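Local coordinates for ethanolamine utilization protein EutL (Clostridium perfringens E str. JGS1987, PDB 4TME) that builds, as a trimer, part of the ethanolamine-utilization microcompartment shell and binds ethanolamine, whose binding probably regulates pore opening allosterically, at residues Asp45-Lys56 and Tyr124-Leu135; Asn9-Ser17 and Pro92-Leu103. All blocks are in the same frame, centred on the assembly; numbering follows the deposited sequence. Where two conformers were deposited one is given.

Overall arrangement
Along the chain the segments alternate: strand 10-16, helix 44-57, helix 92-106 and then strand 122-128 with the turn into helix 133-139. Interaction 2 (9-17 with 92-103) packs a helix of the first BMC domain on strand 10-16, which within this chain is an outermost strand of the four-stranded antiparallel sheet. Interaction 1 (45-56 with 124-135) carries helix 44-57 of the same domain onto the six-stranded sheet. Their centres lie about 16 Å apart, and the helices touch directly through Ala50 and Ala54 against Thr102. Interaction 1 is buried beside bound ethanolamine; interaction 2 lies farther out, so strand 10-16 meets the neighbouring subunit while the helix 44-57 contact lies by the ligand.

Interaction 1. Residues Asp45-Lys56 and Tyr124-Leu135; sequences DVTYTALDEATK and YAQCVSRTGSYL. With ETA (ethanolamine), chain J.
Asp52 turns its carboxylate down onto the start of helix 133-139 because its CG stands anti to the backbone N (chi1 -174°), while Tyr124, with the same choice (chi1 -166°), extends its ring toward helix 44-57 until its hydroxyl meets Thr49. Asp52 OD2 accepts from Gly132 N on its syn side at 2.8 Å and nearly straight (174°). Asp52 OD1 accepts from Leu135 N, also at 2.8 Å but from above the carboxylate plane, with a weak, bent second bond from Tyr134 N. Three backbone N-H groups thus hold the carboxylate, and the helix start would probably stabilise its negative charge. One turn on, Thr55 OG1 accepts from Ser133 N at 2.9 Å while donating to Asp52 O. Lys56, bent at chi3, folds past Gly132 CA so that NZ reaches Arg130 O at 2.7 Å, in the carbonyl plane; a water links NZ to Arg130 N, and Glu53 forms a weaker salt bridge. At the other end, Tyr124 OH donates to Thr49 OG1 (2.8 Å), which lies at the ring edge and itself donates a hydrogen bond to Asp45 O. The Val46 and Tyr124 side chains cross at about a right angle, CG2 touching CE1; the Phe112 ring meets that of Tyr124 with nearly parallel planes, and Tyr149 meets it edge-to-face. Tyr134 presents its edge to Tyr48 O, and Tyr48 OH bonds to Ser67. Asp45 OD1, also bonded to Tyr149 OH, accepts from the ethanolamine N at 2.6 Å. Asp52 and Thr55 thus accept N-H groups at the start of helix 133-139, with Gly132 at the N-cap position, and the contact joins a first-BMC-domain helix to the six-stranded sheet, which also holds strands of the second, as in tandem-BMC shell proteins, beside bound ethanolamines whose two pockets share Asp45.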
loop_
_atom_site.group_PDB
_atom_site.type_symbol
_atom_site.label_atom_id
_atom_site.label_comp_id
_atom_site.label_asym_id
_atom_site.label_seq_id
_atom_site.Cartn_x
_atom_site.Cartn_y
_atom_site.Cartn_z
ATOM N N ASP C 45 -14.344 2.340 7.089
ATOM C CA ASP C 45 -15.319 3.408 6.842
ATOM C C ASP C 45 -16.411 3.459 7.920
ATOM O O ASP C 45 -16.922 4.554 8.231
ATOM C CB ASP C 45 -15.920 3.250 5.452
ATOM C CG ASP C 45 -14.866 3.361 4.384
ATOM O OD1 ASP C 45 -14.266 4.457 4.281
ATOM O OD2 ASP C 45 -14.593 2.314 3.733
ATOM N N VAL C 46 -16.755 2.308 8.514
ATOM C CA VAL C 46 -17.653 2.334 9.694
ATOM C C VAL C 46 -16.970 3.095 10.820
ATOM O O VAL C 46 -17.603 3.916 11.499
ATOM C CB VAL C 46 -18.056 0.920 10.158
ATOM C CG1 VAL C 46 -18.706 0.948 11.578
ATOM C CG2 VAL C 46 -19.029 0.318 9.143
ATOM N N THR C 47 -15.679 2.853 11.013
ATOM C CA THR C 47 -14.970 3.544 12.083
ATOM C C THR C 47 -14.876 5.041 11.828
ATOM O O THR C 47 -15.058 5.835 12.739
ATOM C CB THR C 47 -13.579 2.931 12.286
ATOM O OG1 THR C 47 -13.765 1.567 12.672
ATOM C CG2 THR C 47 -12.794 3.648 13.393
ATOM N N TYR C 48 -14.635 5.448 10.586
ATOM C CA TYR C 48 -14.584 6.878 10.274
ATOM C C TYR C 48 -15.938 7.553 10.551
ATOM O O TYR C 48 -16.001 8.701 11.041
ATOM C CB TYR C 48 -14.189 7.086 8.803
ATOM C CG TYR C 48 -12.779 6.615 8.484
ATOM C CD1 TYR C 48 -11.739 6.784 9.398
ATOM C CD2 TYR C 48 -12.510 5.952 7.302
ATOM C CE1 TYR C 48 -10.443 6.325 9.105
ATOM C CE2 TYR C 48 -11.230 5.499 6.992
ATOM C CZ TYR C 48 -10.196 5.708 7.903
ATOM O OH TYR C 48 -8.912 5.279 7.623
ATOM N N THR C 49 -17.023 6.846 10.236
ATOM C CA THR C 49 -18.359 7.364 10.487
ATOM C C THR C 49 -18.592 7.468 12.003
ATOM O O THR C 49 -19.218 8.432 12.490
ATOM C CB THR C 49 -19.450 6.466 9.836
ATOM O OG1 THR C 49 -19.153 6.301 8.445
ATOM C CG2 THR C 49 -20.839 7.081 9.952
ATOM N N ALA C 50 -18.111 6.461 12.735
ATOM C CA ALA C 50 -18.236 6.445 14.195
ATOM C C ALA C 50 -17.446 7.565 14.869
ATOM O O ALA C 50 -17.920 8.162 15.855
ATOM C CB ALA C 50 -17.804 5.104 14.728
ATOM N N LEU C 51 -16.240 7.833 14.373
ATOM C CA LEU C 51 -15.417 8.923 14.894
ATOM C C LEU C 51 -16.091 10.273 14.658
ATOM O O LEU C 51 -16.041 11.169 15.503
ATOM C CB LEU C 51 -14.031 8.906 14.230
ATOM C CG LEU C 51 -13.146 7.723 14.652
ATOM C CD1 LEU C 51 -11.976 7.559 13.675
ATOM C CD2 LEU C 51 -12.660 7.914 16.086
ATOM N N ASP C 52 -16.730 10.431 13.507
ATOM C CA ASP C 52 -17.517 11.632 13.266
ATOM C C ASP C 52 -18.662 11.755 14.272
ATOM O O ASP C 52 -18.923 12.831 14.815
ATOM C CB ASP C 52 -18.045 11.635 11.824
ATOM C CG ASP C 52 -18.742 12.931 11.479
ATOM O OD1 ASP C 52 -18.055 13.970 11.506
ATOM O OD2 ASP C 52 -19.950 12.917 11.166
ATOM N N GLU C 53 -19.323 10.641 14.557
ATOM C CA GLU C 53 -20.373 10.644 15.557
ATOM C C GLU C 53 -19.797 11.070 16.913
ATOM O O GLU C 53 -20.455 11.824 17.650
ATOM C CB GLU C 53 -21.025 9.263 15.621
ATOM C CG GLU C 53 -22.248 9.178 16.496
ATOM C CD GLU C 53 -23.456 9.935 15.937
ATOM O OE1 GLU C 53 -23.714 9.991 14.701
ATOM O OE2 GLU C 53 -24.161 10.484 16.771
ATOM N N ALA C 54 -18.582 10.619 17.245
ATOM C CA ALA C 54 -17.942 11.001 18.514
ATOM C C ALA C 54 -17.769 12.524 18.629
ATOM O O ALA C 54 -17.918 13.081 19.715
ATOM C CB ALA C 54 -16.599 10.315 18.674
ATOM N N THR C 55 -17.483 13.210 17.515
ATOM C CA THR C 55 -17.307 14.668 17.583
ATOM C C THR C 55 -18.628 15.408 17.864
ATOM O O THR C 55 -18.614 16.602 18.198
ATOM C CB THR C 55 -16.666 15.254 16.280
ATOM O OG1 THR C 55 -17.607 15.193 15.191
ATOM C CG2 THR C 55 -15.355 14.540 15.918
ATOM N N LYS C 56 -19.771 14.718 17.751
ATOM C CA LYS C 56 -21.063 15.309 18.089
ATOM C C LYS C 56 -21.400 15.077 19.579
ATOM O O LYS C 56 -22.203 15.791 20.184
ATOM C CB LYS C 56 -22.160 14.721 17.203
ATOM C CG LYS C 56 -22.003 15.058 15.731
ATOM C CD LYS C 56 -23.243 14.719 14.914
ATOM C CE LYS C 56 -23.305 13.253 14.542
ATOM N NZ LYS C 56 -24.625 12.899 13.883
ATOM N N TYR C 124 -20.641 -0.067 1.076
ATOM C CA TYR C 124 -21.153 0.830 2.117
ATOM C C TYR C 124 -21.947 1.908 1.420
ATOM O O TYR C 124 -21.453 2.517 0.475
ATOM C CB TYR C 124 -19.987 1.435 2.876
ATOM C CG TYR C 124 -20.258 2.147 4.207
ATOM C CD1 TYR C 124 -20.905 1.501 5.248
ATOM C CD2 TYR C 124 -19.733 3.423 4.442
ATOM C CE1 TYR C 124 -21.088 2.135 6.457
ATOM C CE2 TYR C 124 -19.913 4.066 5.661
ATOM C CZ TYR C 124 -20.575 3.409 6.660
ATOM O OH TYR C 124 -20.734 4.043 7.902
ATOM N N ALA C 125 -23.166 2.136 1.874
ATOM C CA ALA C 125 -24.016 3.170 1.299
ATOM C C ALA C 125 -24.768 3.808 2.454
ATOM O O ALA C 125 -25.934 3.491 2.714
ATOM C CB ALA C 125 -24.962 2.589 0.275
ATOM N N GLN C 126 -24.054 4.664 3.174
ATOM C CA GLN C 126 -24.506 5.166 4.465
ATOM C C GLN C 126 -24.938 6.607 4.308
ATOM O O GLN C 126 -24.180 7.450 3.829
ATOM C CB GLN C 126 -23.385 5.040 5.498
ATOM C CG GLN C 126 -23.706 5.596 6.895
ATOM C CD GLN C 126 -24.702 4.757 7.679
ATOM O OE1 GLN C 126 -25.018 3.621 7.313
ATOM N NE2 GLN C 126 -25.212 5.326 8.767
ATOM N N CYS C 127 -26.166 6.889 4.709
ATOM C CA CYS C 127 -26.638 8.247 4.721
ATOM C C CYS C 127 -26.286 8.820 6.090
ATOM O O CYS C 127 -26.810 8.367 7.104
ATOM C CB CYS C 127 -28.136 8.302 4.457
ATOM S SG CYS C 127 -28.761 9.987 4.329
ATOM N N VAL C 128 -25.364 9.767 6.109
ATOM C CA VAL C 128 -24.993 10.479 7.331
ATOM C C VAL C 128 -25.920 11.680 7.369
ATOM O O VAL C 128 -25.719 12.651 6.646
ATOM C CB VAL C 128 -23.519 10.900 7.339
ATOM C CG1 VAL C 128 -23.175 11.684 8.613
ATOM C CG2 VAL C 128 -22.607 9.691 7.185
ATOM N N SER C 129 -26.966 11.609 8.175
ATOM C CA SER C 129 -28.010 12.613 8.064
ATOM C C SER C 129 -27.590 13.927 8.726
ATOM O O SER C 129 -28.106 14.983 8.369
ATOM C CB SER C 129 -29.316 12.093 8.659
ATOM O OG SER C 129 -29.169 11.865 10.037
ATOM N N ARG C 130 -26.623 13.859 9.647
ATOM C CA ARG C 130 -26.142 15.049 10.339
ATOM C C ARG C 130 -24.642 14.950 10.643
ATOM O O ARG C 130 -24.235 14.354 11.655
ATOM C CB ARG C 130 -26.954 15.231 11.617
ATOM C CG ARG C 130 -26.732 16.539 12.336
ATOM C CD ARG C 130 -27.651 16.635 13.554
ATOM N NE ARG C 130 -27.633 17.972 14.131
ATOM C CZ ARG C 130 -28.360 18.350 15.177
ATOM N NH1 ARG C 130 -29.166 17.488 15.787
ATOM N NH2 ARG C 130 -28.272 19.594 15.621
ATOM N N THR C 131 -23.809 15.530 9.782
ATOM C CA THR C 131 -22.358 15.388 9.950
ATOM C C THR C 131 -21.868 16.093 11.226
ATOM O O THR C 131 -22.421 17.111 11.632
ATOM C CB THR C 131 -21.554 15.969 8.775
ATOM O OG1 THR C 131 -21.985 17.304 8.496
ATOM C CG2 THR C 131 -21.694 15.097 7.512
ATOM N N GLY C 132 -20.836 15.508 11.842
ATOM C CA GLY C 132 -20.075 16.162 12.890
ATOM C C GLY C 132 -18.928 16.939 12.279
ATOM O O GLY C 132 -18.946 17.237 11.067
ATOM N N SER C 133 -17.916 17.234 13.090
ATOM C CA SER C 133 -16.855 18.129 12.668
ATOM C C SER C 133 -15.875 17.421 11.742
ATOM O O SER C 133 -15.209 18.064 10.927
ATOM C CB SER C 133 -16.109 18.711 13.881
ATOM O OG SER C 133 -15.377 17.710 14.562
ATOM N N TYR C 134 -15.782 16.101 11.844
ATOM C CA TYR C 134 -14.775 15.365 11.101
ATOM C C TYR C 134 -15.148 15.197 9.626
ATOM O O TYR C 134 -14.401 15.609 8.714
ATOM C CB TYR C 134 -14.561 13.984 11.745
ATOM C CG TYR C 134 -13.667 13.086 10.941
ATOM C CD1 TYR C 134 -12.451 13.540 10.434
ATOM C CD2 TYR C 134 -14.044 11.785 10.663
ATOM C CE1 TYR C 134 -11.651 12.718 9.674
ATOM C CE2 TYR C 134 -13.237 10.958 9.909
ATOM C CZ TYR C 134 -12.050 11.435 9.422
ATOM O OH TYR C 134 -11.257 10.597 8.667
ATOM N N LEU C 135 -16.304 14.588 9.377
ATOM C CA LEU C 135 -16.717 14.339 7.985
ATOM C C LEU C 135 -17.136 15.627 7.285
ATOM O O LEU C 135 -16.979 15.730 6.061
ATOM C CB LEU C 135 -17.847 13.320 7.909
ATOM C CG LEU C 135 -17.406 11.868 8.162
ATOM C CD1 LEU C 135 -18.644 10.995 8.121
ATOM C CD2 LEU C 135 -16.350 11.383 7.145
HETATM C CA ETA J . -12.196 5.499 1.725
HETATM N N ETA J . -11.991 5.020 3.065
HETATM C C ETA J . -12.737 4.353 0.898
HETATM O O ETA J . -11.739 3.362 0.726
HETATM O O HOH W 1 -25.741 11.547 11.384
#

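Interaction 2. Residues Asn9-Ser17 and Pro92-Leu103; sequences NVLSVKIIS and PAEVRSGLNATL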
loop_
_atom_site.group_PDB
_atom_site.type_symbol
_atom_site.label_atom_id
_atom_site.label_comp_id
_atom_site.label_asym_id
_atom_site.label_seq_id
_atom_site.Cartn_x
_atom_site.Cartn_y
_atom_site.Cartn_z
ATOM N N ASN C 9 -16.113 -4.901 13.832
ATOM C CA ASN C 9 -15.603 -5.244 15.163
ATOM C C ASN C 9 -14.502 -4.308 15.604
ATOM O O ASN C 9 -13.548 -4.072 14.867
ATOM C CB ASN C 9 -15.057 -6.677 15.199
ATOM C CG ASN C 9 -16.093 -7.702 14.811
ATOM O OD1 ASN C 9 -16.957 -8.048 15.616
ATOM N ND2 ASN C 9 -16.018 -8.196 13.592
ATOM N N VAL C 10 -14.626 -3.800 16.823
ATOM C CA VAL C 10 -13.557 -3.020 17.413
ATOM C C VAL C 10 -12.524 -4.004 17.960
ATOM O O VAL C 10 -12.896 -5.032 18.544
ATOM C CB VAL C 10 -14.098 -2.097 18.520
ATOM C CG1 VAL C 10 -12.977 -1.381 19.258
ATOM C CG2 VAL C 10 -15.048 -1.062 17.870
ATOM N N LEU C 11 -11.235 -3.705 17.772
ATOM C CA LEU C 11 -10.163 -4.599 18.220
ATOM C C LEU C 11 -9.395 -4.079 19.438
ATOM O O LEU C 11 -8.965 -4.856 20.280
ATOM C CB LEU C 11 -9.162 -4.863 17.083
ATOM C CG LEU C 11 -9.775 -5.496 15.833
ATOM C CD1 LEU C 11 -8.764 -5.558 14.685
ATOM C CD2 LEU C 11 -10.329 -6.871 16.123
ATOM N N SER C 12 -9.221 -2.770 19.521
ATOM C CA SER C 12 -8.466 -2.189 20.618
ATOM C C SER C 12 -8.884 -0.752 20.849
ATOM O O SER C 12 -9.305 -0.049 19.925
ATOM C CB SER C 12 -6.958 -2.293 20.344
ATOM O OG SER C 12 -6.191 -1.813 21.432
ATOM N N VAL C 13 -8.805 -0.343 22.110
ATOM C CA VAL C 13 -9.126 1.015 22.525
ATOM C C VAL C 13 -8.228 1.386 23.681
ATOM O O VAL C 13 -8.092 0.613 24.632
ATOM C CB VAL C 13 -10.593 1.175 22.982
ATOM C CG1 VAL C 13 -10.910 2.642 23.254
ATOM C CG2 VAL C 13 -11.538 0.627 21.963
ATOM N N LYS C 14 -7.648 2.576 23.633
ATOM C CA LYS C 14 -6.796 3.041 24.736
ATOM C C LYS C 14 -6.826 4.560 24.862
ATOM O O LYS C 14 -7.171 5.271 23.898
ATOM C CB LYS C 14 -5.327 2.589 24.537
ATOM C CG LYS C 14 -5.061 1.120 24.694
ATOM C CD LYS C 14 -5.139 0.740 26.203
ATOM C CE LYS C 14 -5.473 -0.683 26.365
ATOM N NZ LYS C 14 -5.386 -1.061 27.801
ATOM N N ILE C 15 -6.476 5.055 26.047
ATOM C CA ILE C 15 -6.352 6.491 26.267
ATOM C C ILE C 15 -4.910 6.827 26.631
ATOM O O ILE C 15 -4.251 6.073 27.352
ATOM C CB ILE C 15 -7.312 6.989 27.377
ATOM C CG1 ILE C 15 -8.737 6.990 26.824
ATOM C CG2 ILE C 15 -6.920 8.415 27.865
ATOM C CD1 ILE C 15 -9.803 7.408 27.830
ATOM N N ILE C 16 -4.427 7.932 26.072
ATOM C CA ILE C 16 -3.189 8.586 26.496
ATOM C C ILE C 16 -3.554 9.883 27.211
ATOM O O ILE C 16 -4.124 10.797 26.604
ATOM C CB ILE C 16 -2.250 8.919 25.293
ATOM C CG1 ILE C 16 -1.710 7.656 24.657
ATOM C CG2 ILE C 16 -1.098 9.849 25.737
ATOM C CD1 ILE C 16 -0.995 7.909 23.309
ATOM N N SER C 17 -3.254 9.979 28.500
ATOM C CA SER C 17 -3.514 11.239 29.202
ATOM C C SER C 17 -2.225 12.050 29.161
ATOM O O SER C 17 -1.124 11.484 29.131
ATOM C CB SER C 17 -3.983 10.988 30.630
ATOM O OG SER C 17 -3.062 10.172 31.304
ATOM N N PRO C 92 -8.825 13.653 29.782
ATOM C CA PRO C 92 -9.174 12.248 29.627
ATOM C C PRO C 92 -10.680 12.010 29.675
ATOM O O PRO C 92 -11.150 11.130 28.968
ATOM C CB PRO C 92 -8.465 11.580 30.822
ATOM C CG PRO C 92 -7.367 12.485 31.160
ATOM C CD PRO C 92 -7.862 13.862 30.880
ATOM N N ALA C 93 -11.427 12.752 30.498
ATOM C CA ALA C 93 -12.870 12.550 30.578
ATOM C C ALA C 93 -13.553 12.795 29.225
ATOM O O ALA C 93 -14.434 12.044 28.827
ATOM C CB ALA C 93 -13.485 13.451 31.638
ATOM N N GLU C 94 -13.141 13.829 28.508
ATOM C CA GLU C 94 -13.767 14.100 27.217
ATOM C C GLU C 94 -13.399 13.028 26.183
ATOM O O GLU C 94 -14.264 12.582 25.426
ATOM C CB GLU C 94 -13.394 15.492 26.701
ATOM C CG GLU C 94 -14.115 16.647 27.442
ATOM C CD GLU C 94 -15.649 16.604 27.358
ATOM O OE1 GLU C 94 -16.317 17.213 28.238
ATOM O OE2 GLU C 94 -16.197 15.995 26.413
ATOM N N VAL C 95 -12.127 12.642 26.154
ATOM C CA VAL C 95 -11.690 11.552 25.299
ATOM C C VAL C 95 -12.497 10.292 25.584
ATOM O O VAL C 95 -13.025 9.664 24.677
ATOM C CB VAL C 95 -10.205 11.278 25.478
ATOM C CG1 VAL C 95 -9.808 9.975 24.802
ATOM C CG2 VAL C 95 -9.414 12.455 24.926
ATOM N N ARG C 96 -12.623 9.953 26.861
ATOM C CA ARG C 96 -13.366 8.775 27.283
ATOM C C ARG C 96 -14.820 8.841 26.782
ATOM O O ARG C 96 -15.364 7.860 26.276
ATOM C CB ARG C 96 -13.274 8.688 28.808
ATOM C CG ARG C 96 -13.779 7.478 29.509
ATOM C CD ARG C 96 -13.637 7.884 30.988
ATOM N NE ARG C 96 -13.832 6.874 32.011
ATOM C CZ ARG C 96 -15.009 6.400 32.376
ATOM N NH1 ARG C 96 -16.101 6.795 31.734
ATOM N NH2 ARG C 96 -15.088 5.504 33.364
ATOM N N SER C 97 -15.446 10.013 26.868
ATOM C CA SER C 97 -16.817 10.175 26.398
ATOM C C SER C 97 -16.870 9.980 24.881
ATOM O O SER C 97 -17.759 9.298 24.340
ATOM C CB SER C 97 -17.344 11.559 26.802
ATOM O OG SER C 97 -18.633 11.784 26.275
ATOM N N GLY C 98 -15.874 10.531 24.200
ATOM C CA GLY C 98 -15.773 10.372 22.756
ATOM C C GLY C 98 -15.605 8.914 22.320
ATOM O O GLY C 98 -16.252 8.463 21.364
ATOM N N LEU C 99 -14.748 8.164 23.019
ATOM C CA LEU C 99 -14.506 6.773 22.658
ATOM C C LEU C 99 -15.758 5.931 22.930
ATOM O O LEU C 99 -16.096 5.056 22.145
ATOM C CB LEU C 99 -13.312 6.212 23.427
ATOM C CG LEU C 99 -11.924 6.695 22.995
ATOM C CD1 LEU C 99 -10.867 6.258 24.020
ATOM C CD2 LEU C 99 -11.562 6.167 21.598
ATOM N N ASN C 100 -16.460 6.195 24.024
ATOM C CA ASN C 100 -17.675 5.445 24.295
ATOM C C ASN C 100 -18.706 5.670 23.178
ATOM O O ASN C 100 -19.352 4.721 22.728
ATOM C CB ASN C 100 -18.242 5.804 25.671
ATOM C CG ASN C 100 -17.527 5.043 26.802
ATOM O OD1 ASN C 100 -17.615 3.821 26.879
ATOM N ND2 ASN C 100 -16.796 5.767 27.660
ATOM N N ALA C 101 -18.821 6.907 22.685
ATOM C CA ALA C 101 -19.765 7.177 21.588
ATOM C C ALA C 101 -19.346 6.471 20.300
ATOM O O ALA C 101 -20.205 6.030 19.516
ATOM C CB ALA C 101 -19.898 8.686 21.359
ATOM N N THR C 102 -18.036 6.389 20.078
ATOM C CA THR C 102 -17.465 5.720 18.906
ATOM C C THR C 102 -17.814 4.229 18.950
ATOM O O THR C 102 -18.322 3.650 17.991
ATOM C CB THR C 102 -15.935 5.876 18.832
ATOM O OG1 THR C 102 -15.583 7.268 18.836
ATOM C CG2 THR C 102 -15.384 5.260 17.549
ATOM N N LEU C 103 -17.533 3.613 20.085
ATOM C CA LEU C 103 -17.794 2.197 20.251
ATOM C C LEU C 103 -19.261 1.897 20.076
ATOM O O LEU C 103 -19.641 0.930 19.414
ATOM C CB LEU C 103 -17.349 1.753 21.649
ATOM C CG LEU C 103 -15.855 1.734 21.881
ATOM C CD1 LEU C 103 -15.537 1.708 23.382
ATOM C CD2 LEU C 103 -15.291 0.540 21.215
#
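Apolar packing makes up the contact between strand 10-16 and helix 92-106, whose short segments run nearly antiparallel (163°) with axes 9.2 Å apart. Leu103 CD2 lies against both methyls of Val10, the nearer being CG1 at 3.6 Å, the two side chains crossing at about a right angle; the same CD2 also meets Val13 CG2. Val13 CG1 and Leu99 CD1 reach toward each other tip to tip, 3.7 Å apart. Ile15, its CG1 anti to the carbonyl carbon (chi1 -73°), rises between Val95 and Leu99, with CG1 3.6 Å from Leu99 CD1 and CD1 resting on Arg96 CB. At the far end Ser17 CB touches Pro92 CG. This is the helix-on-sheet layer of the BMC domain: alternate residues of the strand outermost within this chain face the helix, and a classic beta bulge at Leu11 and Ser12, both opposite Thr40, shifts that alternation after Val10. Among the polar bonds, Thr102 OG1 reaches Gly98 O from above its carbonyl plane at 2.9 Å, opposite the backbone N-H of Thr102. Lys14 NZ bonds Asn213 O, and Ser17 OG bonds His221, both of the second subunit.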